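Local coordinates for fructosyl amine: oxygen oxidoreductase (Aspergillus fumigatus, PDB 3DJD), which probably oxidises the carbon–nitrogen bond of fructosyl amines with molecular oxygen, using FAD as its redox cofactor, at residues V51-S56 with R365-L370; L96-C101 with Y149-G154; K302-K307 with W427-Y432. All coordinates share one frame; numbering follows the deposited sequence.

Contact 1 of 3, residues V51-S56 with R365-L370; sequences VNKVIS and RGFKYL. With FAD (flavin-adenine dinucleotide), chain C.
The flavin site is where these two segments meet: K53 and F367 pack against each other beside the isoalloxazine ring of FAD, while the backbones around them hold its pyrimidine end. K53 CG lies 3.6 Å from F367 CG, the two side chains crossing at about a right angle. Beyond CG, a bend at chi2 (-68°) turns the chain so that it runs over one flavin face, with K53 CD 3.6 Å from FAD C4X and K53 NZ 3.4 Å from FAD C9A. A long side chain suits this path: its methylenes touch the phenyl ring and lie over the flavin, and its tip still finds D50 in a salt bridge and the carbonyl of A47, with a weak bond to FAD O2'. I55 brings CD1 to the edge of the F367 ring and to within 3.6 Å of K368 CB, an apolar filling between the two backbones. As a member of the MSOX/MTOX family of FAD-dependent oxidoreductases, the protein holds its flavin with peptide groups from the strand and from the loop. From strand 53-56, V54 N donates to FAD O4 (2.9 Å) and V54 O receives FAD N3 (3.0 Å), a paired grip that needs no polar side chain. From the loop, F367 N reaches FAD N1, and K368 N bonds to FAD O2 at 2.7 Å. Two amides converging on N1 and O2 would be expected to favour the negative charge that gathers there when a flavin is reduced. G366, with no side chain, lets its N come to the ribityl O3' closely enough to bond. Past the flavin, the K368 chain runs extended to the strand's end, where NZ makes a weak hydrogen bond of 3.3 Å to S56 O.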
loop_
_atom_site.group_PDB
_atom_site.type_symbol
_atom_site.label_atom_id
_atom_site.label_comp_id
_atom_site.label_asym_id
_atom_site.label_seq_id
_atom_site.Cartn_x
_atom_site.Cartn_y
_atom_site.Cartn_z
ATOM N N VAL A 51 -9.952 -3.768 -2.702
ATOM C CA VAL A 51 -11.275 -3.154 -2.780
ATOM C C VAL A 51 -11.457 -1.972 -1.830
ATOM O O VAL A 51 -12.401 -1.185 -1.962
ATOM C CB VAL A 51 -12.445 -4.184 -2.629
ATOM C CG1 VAL A 51 -12.433 -5.200 -3.792
ATOM C CG2 VAL A 51 -12.399 -4.889 -1.279
ATOM N N ASN A 52 -10.565 -1.872 -0.844
ATOM C CA ASN A 52 -10.529 -0.711 0.036
ATOM C C ASN A 52 -9.181 -0.508 0.735
ATOM O O ASN A 52 -8.398 -1.449 0.936
ATOM C CB ASN A 52 -11.672 -0.750 1.053
ATOM C CG ASN A 52 -11.976 -2.151 1.496
ATOM O OD1 ASN A 52 -11.071 -2.909 1.828
ATOM N ND2 ASN A 52 -13.235 -2.538 1.414
ATOM N N LYS A 53 -8.911 0.749 1.032
ATOM C CA LYS A 53 -7.793 1.150 1.893
ATOM C C LYS A 53 -8.262 2.221 2.860
ATOM O O LYS A 53 -9.182 2.991 2.560
ATOM C CB LYS A 53 -6.635 1.716 1.060
ATOM C CG LYS A 53 -5.956 0.729 0.104
ATOM C CD LYS A 53 -5.180 -0.372 0.792
ATOM C CE LYS A 53 -4.314 -1.065 -0.235
ATOM N NZ LYS A 53 -3.644 -2.329 0.228
ATOM N N VAL A 54 -7.610 2.294 4.014
ATOM C CA VAL A 54 -7.950 3.325 4.996
ATOM C C VAL A 54 -7.373 4.646 4.522
ATOM O O VAL A 54 -6.224 4.711 4.058
ATOM C CB VAL A 54 -7.362 3.008 6.384
ATOM C CG1 VAL A 54 -7.728 4.108 7.365
ATOM C CG2 VAL A 54 -7.823 1.620 6.865
ATOM N N ILE A 55 -8.187 5.681 4.623
ATOM C CA ILE A 55 -7.765 7.027 4.244
ATOM C C ILE A 55 -8.039 7.941 5.412
ATOM O O ILE A 55 -9.187 8.150 5.782
ATOM C CB ILE A 55 -8.528 7.560 3.003
ATOM C CG1 ILE A 55 -8.448 6.591 1.810
ATOM C CG2 ILE A 55 -8.098 9.009 2.679
ATOM C CD1 ILE A 55 -7.055 6.409 1.228
ATOM N N SER A 56 -6.989 8.485 6.001
ATOM C CA SER A 56 -7.206 9.420 7.102
ATOM C C SER A 56 -6.680 10.824 6.860
ATOM O O SER A 56 -5.806 11.041 5.992
ATOM C CB SER A 56 -6.669 8.848 8.421
ATOM O OG SER A 56 -5.380 8.274 8.265
ATOM N N ARG A 365 2.334 2.347 3.957
ATOM C CA ARG A 365 1.401 3.444 4.193
ATOM C C ARG A 365 1.172 4.338 2.971
ATOM O O ARG A 365 0.661 5.446 3.113
ATOM C CB ARG A 365 1.792 4.265 5.449
ATOM C CG ARG A 365 3.114 4.938 5.346
ATOM C CD ARG A 365 3.627 5.366 6.724
ATOM N NE ARG A 365 4.863 6.133 6.597
ATOM C CZ ARG A 365 4.905 7.436 6.308
ATOM N NH1 ARG A 365 3.782 8.120 6.105
ATOM N NH2 ARG A 365 6.067 8.058 6.201
ATOM N N GLY A 366 1.466 3.829 1.766
ATOM C CA GLY A 366 1.513 4.702 0.602
ATOM C C GLY A 366 0.236 4.827 -0.201
ATOM O O GLY A 366 0.182 5.632 -1.138
ATOM N N PHE A 367 -0.792 4.046 0.121
ATOM C CA PHE A 367 -1.937 4.108 -0.804
ATOM C C PHE A 367 -2.690 5.441 -0.760
ATOM O O PHE A 367 -3.077 6.005 -1.817
ATOM C CB PHE A 367 -2.941 2.961 -0.717
ATOM C CG PHE A 367 -3.944 3.055 -1.823
ATOM C CD1 PHE A 367 -3.621 2.564 -3.090
ATOM C CD2 PHE A 367 -5.108 3.820 -1.662
ATOM C CE1 PHE A 367 -4.501 2.736 -4.176
ATOM C CE2 PHE A 367 -5.998 3.989 -2.737
ATOM C CZ PHE A 367 -5.694 3.430 -3.988
ATOM N N LYS A 368 -2.834 5.982 0.443
ATOM C CA LYS A 368 -3.570 7.218 0.596
ATOM C C LYS A 368 -2.945 8.379 -0.205
ATOM O O LYS A 368 -3.610 9.374 -0.458
ATOM C CB LYS A 368 -3.733 7.548 2.078
ATOM C CG LYS A 368 -2.709 8.424 2.667
ATOM C CD LYS A 368 -3.273 9.064 3.956
ATOM C CE LYS A 368 -2.173 9.685 4.802
ATOM N NZ LYS A 368 -2.635 10.001 6.197
ATOM N N TYR A 369 -1.659 8.253 -0.549
ATOM C CA TYR A 369 -0.949 9.260 -1.365
ATOM C C TYR A 369 -1.123 9.123 -2.886
ATOM O O TYR A 369 -0.525 9.898 -3.643
ATOM C CB TYR A 369 0.546 9.228 -0.997
ATOM C CG TYR A 369 0.750 9.466 0.489
ATOM C CD1 TYR A 369 0.961 10.754 0.982
ATOM C CD2 TYR A 369 0.675 8.410 1.393
ATOM C CE1 TYR A 369 1.118 10.979 2.363
ATOM C CE2 TYR A 369 0.833 8.610 2.759
ATOM C CZ TYR A 369 1.049 9.889 3.238
ATOM O OH TYR A 369 1.194 10.048 4.601
ATOM N N LEU A 370 -1.912 8.136 -3.341
ATOM C CA LEU A 370 -2.215 8.008 -4.781
ATOM C C LEU A 370 -2.533 9.365 -5.479
ATOM O O LEU A 370 -1.993 9.659 -6.558
ATOM C CB LEU A 370 -3.332 6.988 -5.039
ATOM C CG LEU A 370 -3.764 6.847 -6.513
ATOM C CD1 LEU A 370 -2.623 6.379 -7.431
ATOM C CD2 LEU A 370 -4.998 5.891 -6.654
HETATM P PA FAD C . 2.687 -1.247 -5.742
HETATM O O1A FAD C . 1.387 -0.556 -5.862
HETATM O O2A FAD C . 2.727 -2.600 -5.163
HETATM O O5B FAD C . 3.197 -1.330 -7.261
HETATM C C5B FAD C . 4.426 -1.913 -7.618
HETATM C C4B FAD C . 4.290 -2.310 -9.077
HETATM O O4B FAD C . 5.613 -2.790 -9.442
HETATM C C3B FAD C . 3.334 -3.493 -9.247
HETATM O O3B FAD C . 2.274 -3.113 -10.102
HETATM C C2B FAD C . 4.228 -4.582 -9.883
HETATM O O2B FAD C . 3.540 -5.347 -10.917
HETATM C C1B FAD C . 5.400 -3.731 -10.444
HETATM N N9A FAD C . 6.535 -4.617 -10.813
HETATM C C8A FAD C . 6.986 -5.704 -10.145
HETATM N N7A FAD C . 8.012 -6.243 -10.836
HETATM C C5A FAD C . 8.175 -5.513 -11.955
HETATM C C6A FAD C . 9.046 -5.585 -13.047
HETATM N N6A FAD C . 9.925 -6.603 -13.146
HETATM N N1A FAD C . 8.946 -4.648 -14.020
HETATM C C2A FAD C . 8.050 -3.651 -13.950
HETATM N N3A FAD C . 7.219 -3.543 -12.916
HETATM C C4A FAD C . 7.258 -4.468 -11.925
HETATM N N1 FAD C . -1.826 2.238 2.553
HETATM C C2 FAD C . -2.738 3.219 2.941
HETATM O O2 FAD C . -2.543 4.394 2.637
HETATM N N3 FAD C . -3.863 2.847 3.699
HETATM C C4 FAD C . -4.069 1.513 4.092
HETATM O O4 FAD C . -5.071 1.199 4.746
HETATM C C4X FAD C . -3.156 0.537 3.686
HETATM N N5 FAD C . -3.352 -0.798 4.067
HETATM C C5X FAD C . -2.556 -1.799 3.471
HETATM C C6 FAD C . -2.889 -3.133 3.655
HETATM C C7 FAD C . -2.126 -4.118 3.033
HETATM C C7M FAD C . -2.491 -5.593 3.241
HETATM C C8 FAD C . -1.024 -3.746 2.263
HETATM C C8M FAD C . -0.135 -4.768 1.547
HETATM C C9 FAD C . -0.702 -2.420 2.049
HETATM C C9A FAD C . -1.463 -1.430 2.665
HETATM N N10 FAD C . -1.142 -0.075 2.489
HETATM C C10 FAD C . -2.038 0.901 2.920
HETATM C "C1'" FAD C . 0.118 0.351 1.863
HETATM C "C2'" FAD C . -0.061 0.635 0.359
HETATM O "O2'" FAD C . -0.878 -0.377 -0.218
HETATM C "C3'" FAD C . 1.302 0.588 -0.343
HETATM O "O3'" FAD C . 2.267 1.288 0.444
HETATM C "C4'" FAD C . 1.256 1.218 -1.744
HETATM O "O4'" FAD C . 0.179 0.710 -2.472
HETATM C "C5'" FAD C . 2.541 0.799 -2.465
HETATM O "O5'" FAD C . 2.616 1.451 -3.719
HETATM P P FAD C . 3.867 1.209 -4.687
HETATM O O1P FAD C . 5.155 1.446 -3.993
HETATM O O2P FAD C . 3.526 1.894 -5.943
HETATM O O3P FAD C . 3.798 -0.426 -4.946
#

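Contact 2 of 3, residues L96-C101 with Y149-G154; sequences LLMSAC and YFARSG
M98, present as selenomethionine, folds its methyl CE over the neighbouring strand to meet A151 CB at 4.0 Å and Y149 CB at 4.4 Å. With CG beside the backbone N (chi1 -59°), the chain first leaves the strand, and a turn at chi3 of -83° then swings CE back across the gap. A flexible, unbranched side chain can make that turn, and the small A151 leaves room for its end. L97 and F150 belong to the other face of the sheet, where L97 CB approaches F150 CD1 at 4.1 Å. The F150 ring leans across towards the partner backbone, so that CD1 also comes to 3.6 Å from L96 O. L97 CD1 meanwhile lies against the Y149 carbonyl. These are adjacent antiparallel strands of the large mixed sheet, next to the strand 53-56 that binds the flavin: strand 96-100 has strand 256-259 on its other side, and strand 147-151 has strand 121-124. Their short axes run 165° apart in direction. Along each extended backbone the side chains alternate between faces, with L96, M98, Y149 and A151 on one and L97 and F150 on the other. Between the faces runs the polar seam. L96 and A151 form a hydrogen-bonded pair, each N-H donating to the other's carbonyl at 2.9 Å (L96 N to A151 O, A151 N to L96 O). M98 and Y149 form the next such pair, M98 N to Y149 O and Y149 N to M98 O, both 2.8 Å. L97 and F150, the non-hydrogen-bonded pair in the middle, come closer, their CA atoms 4.3 Å apart, and L97 CA adds a CH···O contact to Y149 O. Further along, S99 OG bonds to F258 O, and R152 NH1 reaches N120 OD1 beyond the strand's end.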
loop_
_atom_site.group_PDB
_atom_site.type_symbol
_atom_site.label_atom_id
_atom_site.label_comp_id
_atom_site.label_asym_id
_atom_site.label_seq_id
_atom_site.Cartn_x
_atom_site.Cartn_y
_atom_site.Cartn_z
ATOM N N LEU A 96 -13.730 6.812 11.101
ATOM C CA LEU A 96 -12.728 5.802 11.410
ATOM C C LEU A 96 -12.537 5.674 12.926
ATOM O O LEU A 96 -12.303 6.677 13.604
ATOM C CB LEU A 96 -11.410 6.234 10.781
ATOM C CG LEU A 96 -10.103 5.512 11.133
ATOM C CD1 LEU A 96 -10.099 4.062 10.648
ATOM C CD2 LEU A 96 -8.947 6.302 10.540
ATOM N N LEU A 97 -12.630 4.441 13.420
ATOM C CA LEU A 97 -12.206 4.114 14.782
ATOM C C LEU A 97 -10.727 3.745 14.766
ATOM O O LEU A 97 -10.322 2.891 13.990
ATOM C CB LEU A 97 -13.022 2.950 15.325
ATOM C CG LEU A 97 -12.508 2.422 16.684
ATOM C CD1 LEU A 97 -12.929 3.382 17.823
ATOM C CD2 LEU A 97 -13.016 1.045 16.944
HETATM N N MSE A 98 -9.935 4.385 15.625
HETATM C CA MSE A 98 -8.529 4.012 15.813
HETATM C C MSE A 98 -8.384 3.563 17.257
HETATM O O MSE A 98 -8.586 4.345 18.185
HETATM C CB MSE A 98 -7.590 5.177 15.542
HETATM C CG MSE A 98 -7.681 5.757 14.131
HETATM SE SE MSE A 98 -7.184 7.665 14.127
HETATM C CE MSE A 98 -8.928 8.406 14.694
ATOM N N SER A 99 -8.082 2.284 17.442
ATOM C CA SER A 99 -8.114 1.720 18.785
ATOM C C SER A 99 -6.951 0.781 19.090
ATOM O O SER A 99 -6.155 0.439 18.220
ATOM C CB SER A 99 -9.447 1.001 19.033
ATOM O OG SER A 99 -9.627 -0.090 18.147
ATOM N N ALA A 100 -6.890 0.368 20.354
ATOM C CA ALA A 100 -5.833 -0.532 20.836
ATOM C C ALA A 100 -6.318 -1.269 22.073
ATOM O O ALA A 100 -7.413 -0.995 22.579
ATOM C CB ALA A 100 -4.576 0.245 21.163
ATOM N N CYS A 101 -5.492 -2.202 22.548
ATOM C CA CYS A 101 -5.856 -3.087 23.671
ATOM C C CYS A 101 -4.926 -2.949 24.880
ATOM O O CYS A 101 -5.251 -3.416 25.972
ATOM C CB CYS A 101 -5.854 -4.536 23.211
ATOM S SG CYS A 101 -7.217 -4.936 22.138
ATOM N N TYR A 149 -10.182 6.053 19.794
ATOM C CA TYR A 149 -10.673 7.361 19.365
ATOM C C TYR A 149 -11.478 7.174 18.105
ATOM O O TYR A 149 -11.061 6.469 17.200
ATOM C CB TYR A 149 -9.515 8.319 19.095
ATOM C CG TYR A 149 -8.580 8.468 20.270
ATOM C CD1 TYR A 149 -8.837 9.401 21.274
ATOM C CD2 TYR A 149 -7.440 7.662 20.385
ATOM C CE1 TYR A 149 -7.970 9.539 22.369
ATOM C CE2 TYR A 149 -6.575 7.784 21.473
ATOM C CZ TYR A 149 -6.848 8.723 22.463
ATOM O OH TYR A 149 -5.985 8.847 23.539
ATOM N N PHE A 150 -12.646 7.795 18.051
ATOM C CA PHE A 150 -13.471 7.700 16.859
ATOM C C PHE A 150 -13.524 9.069 16.198
ATOM O O PHE A 150 -13.939 10.040 16.813
ATOM C CB PHE A 150 -14.873 7.194 17.195
ATOM C CG PHE A 150 -15.775 7.092 16.002
ATOM C CD1 PHE A 150 -15.557 6.122 15.032
ATOM C CD2 PHE A 150 -16.828 7.982 15.833
ATOM C CE1 PHE A 150 -16.385 6.033 13.907
ATOM C CE2 PHE A 150 -17.658 7.905 14.706
ATOM C CZ PHE A 150 -17.433 6.916 13.741
ATOM N N ALA A 151 -13.049 9.145 14.957
ATOM C CA ALA A 151 -13.190 10.337 14.132
ATOM C C ALA A 151 -14.474 10.176 13.304
ATOM O O ALA A 151 -14.557 9.311 12.429
ATOM C CB ALA A 151 -11.956 10.513 13.211
ATOM N N ARG A 152 -15.486 11.002 13.583
ATOM C CA ARG A 152 -16.791 10.859 12.928
ATOM C C ARG A 152 -16.790 11.258 11.440
ATOM O O ARG A 152 -17.678 10.849 10.702
ATOM C CB ARG A 152 -17.867 11.670 13.673
ATOM C CG ARG A 152 -17.552 13.147 13.708
ATOM C CD ARG A 152 -18.564 13.952 14.529
ATOM N NE ARG A 152 -19.870 14.006 13.876
ATOM C CZ ARG A 152 -20.226 14.870 12.924
ATOM N NH1 ARG A 152 -19.377 15.798 12.463
ATOM N NH2 ARG A 152 -21.456 14.802 12.429
ATOM N N SER A 153 -15.819 12.074 11.042
ATOM C CA SER A 153 -15.665 12.570 9.662
ATOM C C SER A 153 -14.205 12.937 9.423
ATOM O O SER A 153 -13.396 12.965 10.365
ATOM C CB SER A 153 -16.572 13.786 9.405
ATOM O OG SER A 153 -16.195 14.852 10.268
ATOM N N GLY A 154 -13.851 13.201 8.159
ATOM C CA GLY A 154 -12.473 13.540 7.803
ATOM C C GLY A 154 -11.573 12.318 7.799
ATOM O O GLY A 154 -10.366 12.429 7.913
#

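Contact 3 of 3, residues K302-K307 with W427-Y432; sequences KTQIPK and WTNVQY
Q304 reaches across to T428 and V430 along its whole length. Its CB sits 3.4 Å from T428 OG1, and CG, turned back by a chi2 of -67°, lies against T428 O. The amide then faces the V430 backbone: OE1 accepts both from T428 OG1 (2.7 Å) and from V430 N (2.8 Å), the latter in the carbonyl plane on a lone pair, while NE2 donates to V430 O at 2.8 Å. Glutamine fits because one flat group offers both donor and acceptor to a single residue's peptide groups. T428 OG1, a donor to Q304, also accepts from I305 N (3.0 Å), one hydroxyl serving both partners, and T428 N bonds to I305 O. The W427 indole is sandwiched. K302 CE lies 3.7 Å from the centroid of its six-membered ring, with NZ in a cation-pi contact over the five-membered ring, and P306 covers the opposite face in a CH-pi contact, the compact pyrrolidine ring laying its CG over the indole. Two waters lie within bonding distance of T303 O, one also near V430 O and the other near Q431 O. P306 stands at the N-cap position, just before helix 307-320, and segment 427-432 meets the chain there, with I305 packing on strand 232-242, and K302, W427 and V430 on strand 331-339.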
loop_
_atom_site.group_PDB
_atom_site.type_symbol
_atom_site.label_atom_id
_atom_site.label_comp_id
_atom_site.label_asym_id
_atom_site.label_seq_id
_atom_site.Cartn_x
_atom_site.Cartn_y
_atom_site.Cartn_z
ATOM N N LYS A 302 0.960 -14.670 -4.010
ATOM C CA LYS A 302 0.248 -15.823 -3.458
ATOM C C LYS A 302 -1.173 -15.439 -3.113
ATOM O O LYS A 302 -1.403 -14.481 -2.365
ATOM C CB LYS A 302 0.983 -16.452 -2.269
ATOM C CG LYS A 302 0.373 -17.803 -1.841
ATOM C CD LYS A 302 1.445 -18.878 -1.665
ATOM C CE LYS A 302 0.876 -20.144 -1.030
ATOM N NZ LYS A 302 -0.023 -20.909 -1.949
ATOM N N THR A 303 -2.120 -16.171 -3.695
ATOM C CA THR A 303 -3.536 -15.914 -3.479
ATOM C C THR A 303 -4.070 -16.813 -2.342
ATOM O O THR A 303 -5.121 -17.482 -2.469
ATOM C CB THR A 303 -4.326 -16.022 -4.796
ATOM O OG1 THR A 303 -3.562 -15.392 -5.841
ATOM C CG2 THR A 303 -5.631 -15.309 -4.678
ATOM N N GLN A 304 -3.308 -16.804 -1.240
ATOM C CA GLN A 304 -3.645 -17.485 0.018
ATOM C C GLN A 304 -2.946 -16.711 1.136
ATOM O O GLN A 304 -2.113 -15.852 0.860
ATOM C CB GLN A 304 -3.116 -18.927 0.023
ATOM C CG GLN A 304 -3.634 -19.798 -1.103
ATOM C CD GLN A 304 -5.127 -20.103 -1.016
ATOM O OE1 GLN A 304 -5.816 -19.747 -0.044
ATOM N NE2 GLN A 304 -5.638 -20.772 -2.045
ATOM N N ILE A 305 -3.264 -17.033 2.395
ATOM C CA ILE A 305 -2.521 -16.458 3.523
ATOM C C ILE A 305 -2.075 -17.580 4.487
ATOM O O ILE A 305 -2.648 -18.682 4.447
ATOM C CB ILE A 305 -3.331 -15.382 4.293
ATOM C CG1 ILE A 305 -4.593 -16.005 4.921
ATOM C CG2 ILE A 305 -3.660 -14.166 3.355
ATOM C CD1 ILE A 305 -5.439 -15.047 5.736
ATOM N N PRO A 306 -1.048 -17.319 5.314
ATOM C CA PRO A 306 -0.682 -18.328 6.337
ATOM C C PRO A 306 -1.857 -18.664 7.257
ATOM O O PRO A 306 -2.719 -17.804 7.524
ATOM C CB PRO A 306 0.447 -17.650 7.124
ATOM C CG PRO A 306 1.069 -16.705 6.129
ATOM C CD PRO A 306 -0.136 -16.159 5.359
ATOM N N LYS A 307 -1.903 -19.914 7.732
ATOM C CA LYS A 307 -2.976 -20.331 8.636
ATOM C C LYS A 307 -3.020 -19.494 9.903
ATOM O O LYS A 307 -4.107 -19.215 10.415
ATOM C CB LYS A 307 -2.906 -21.832 8.962
ATOM C CG LYS A 307 -3.381 -22.752 7.815
ATOM C CD LYS A 307 -4.844 -22.556 7.379
ATOM C CE LYS A 307 -5.864 -23.333 8.228
ATOM N NZ LYS A 307 -7.248 -23.170 7.657
ATOM N N TRP A 427 -0.910 -23.056 4.693
ATOM C CA TRP A 427 -1.589 -21.920 4.046
ATOM C C TRP A 427 -3.070 -22.225 3.932
ATOM O O TRP A 427 -3.482 -23.380 4.021
ATOM C CB TRP A 427 -1.014 -21.695 2.632
ATOM C CG TRP A 427 0.394 -21.152 2.624
ATOM C CD1 TRP A 427 1.548 -21.864 2.790
ATOM C CD2 TRP A 427 0.788 -19.782 2.432
ATOM N NE1 TRP A 427 2.635 -21.025 2.730
ATOM C CE2 TRP A 427 2.200 -19.740 2.507
ATOM C CE3 TRP A 427 0.081 -18.584 2.203
ATOM C CZ2 TRP A 427 2.929 -18.546 2.374
ATOM C CZ3 TRP A 427 0.803 -17.396 2.066
ATOM C CH2 TRP A 427 2.211 -17.385 2.153
ATOM N N THR A 428 -3.881 -21.193 3.715
ATOM C CA THR A 428 -5.294 -21.370 3.422
ATOM C C THR A 428 -5.436 -21.985 2.027
ATOM O O THR A 428 -4.459 -22.080 1.274
ATOM C CB THR A 428 -6.032 -20.017 3.463
ATOM O OG1 THR A 428 -5.408 -19.116 2.535
ATOM C CG2 THR A 428 -5.989 -19.425 4.869
ATOM N N ASN A 429 -6.656 -22.389 1.679
ATOM C CA ASN A 429 -6.938 -23.033 0.406
ATOM C C ASN A 429 -8.239 -22.471 -0.188
ATOM O O ASN A 429 -9.165 -23.193 -0.571
ATOM C CB ASN A 429 -6.952 -24.559 0.611
ATOM C CG ASN A 429 -7.239 -25.331 -0.650
ATOM O OD1 ASN A 429 -6.620 -25.124 -1.692
ATOM N ND2 ASN A 429 -8.175 -26.269 -0.550
ATOM N N VAL A 430 -8.292 -21.140 -0.243
ATOM C CA VAL A 430 -9.451 -20.409 -0.720
ATOM C C VAL A 430 -9.419 -20.411 -2.250
ATOM O O VAL A 430 -8.345 -20.484 -2.869
ATOM C CB VAL A 430 -9.475 -18.952 -0.137
ATOM C CG1 VAL A 430 -10.766 -18.215 -0.521
ATOM C CG2 VAL A 430 -9.301 -18.975 1.392
ATOM N N GLN A 431 -10.601 -20.349 -2.856
ATOM C CA GLN A 431 -10.731 -20.284 -4.312
ATOM C C GLN A 431 -9.908 -19.132 -4.927
ATOM O O GLN A 431 -9.804 -18.036 -4.352
ATOM C CB GLN A 431 -12.209 -20.158 -4.690
ATOM C CG GLN A 431 -12.465 -20.139 -6.176
ATOM C CD GLN A 431 -13.928 -19.970 -6.526
ATOM O OE1 GLN A 431 -14.632 -19.119 -5.960
ATOM N NE2 GLN A 431 -14.399 -20.775 -7.470
ATOM N N TYR A 432 -9.282 -19.406 -6.062
ATOM C CA TYR A 432 -8.540 -18.375 -6.794
ATOM C C TYR A 432 -9.467 -17.354 -7.453
ATOM O O TYR A 432 -10.538 -17.701 -7.964
ATOM C CB TYR A 432 -7.595 -18.998 -7.840
ATOM C CG TYR A 432 -6.886 -17.970 -8.715
ATOM C CD1 TYR A 432 -5.773 -17.266 -8.245
ATOM C CD2 TYR A 432 -7.340 -17.705 -10.010
ATOM C CE1 TYR A 432 -5.119 -16.300 -9.060
ATOM C CE2 TYR A 432 -6.703 -16.753 -10.821
ATOM C CZ TYR A 432 -5.601 -16.057 -10.339
ATOM O OH TYR A 432 -4.987 -15.133 -11.152
HETATM O O HOH W 1 -8.047 -16.628 -2.418
HETATM O O HOH W 2 -6.375 -18.810 -4.475
#

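In the fold
Contact 1 holds the flavin itself, and contact 2 lies next to it, their centres 16 Å apart. The two touch through L96 CD2, which packs 4.0 Å from both V54 CG1 and S56 CB, so the sheet strand of contact 2 backs the strand that binds the pyrimidine end; the L96 side chain is about 8 Å from FAD. Contact 3 stands apart, its centre 24 Å from that of contact 1 and 30 Å from that of contact 2, although the I305 side chain comes within about 9 Å of FAD. In sequence, contact 2 falls wholly between the segments of contact 1, whereas contacts 1 and 3 interleave: 302-307 lies between the segments of contact 1 and 427-432 after both.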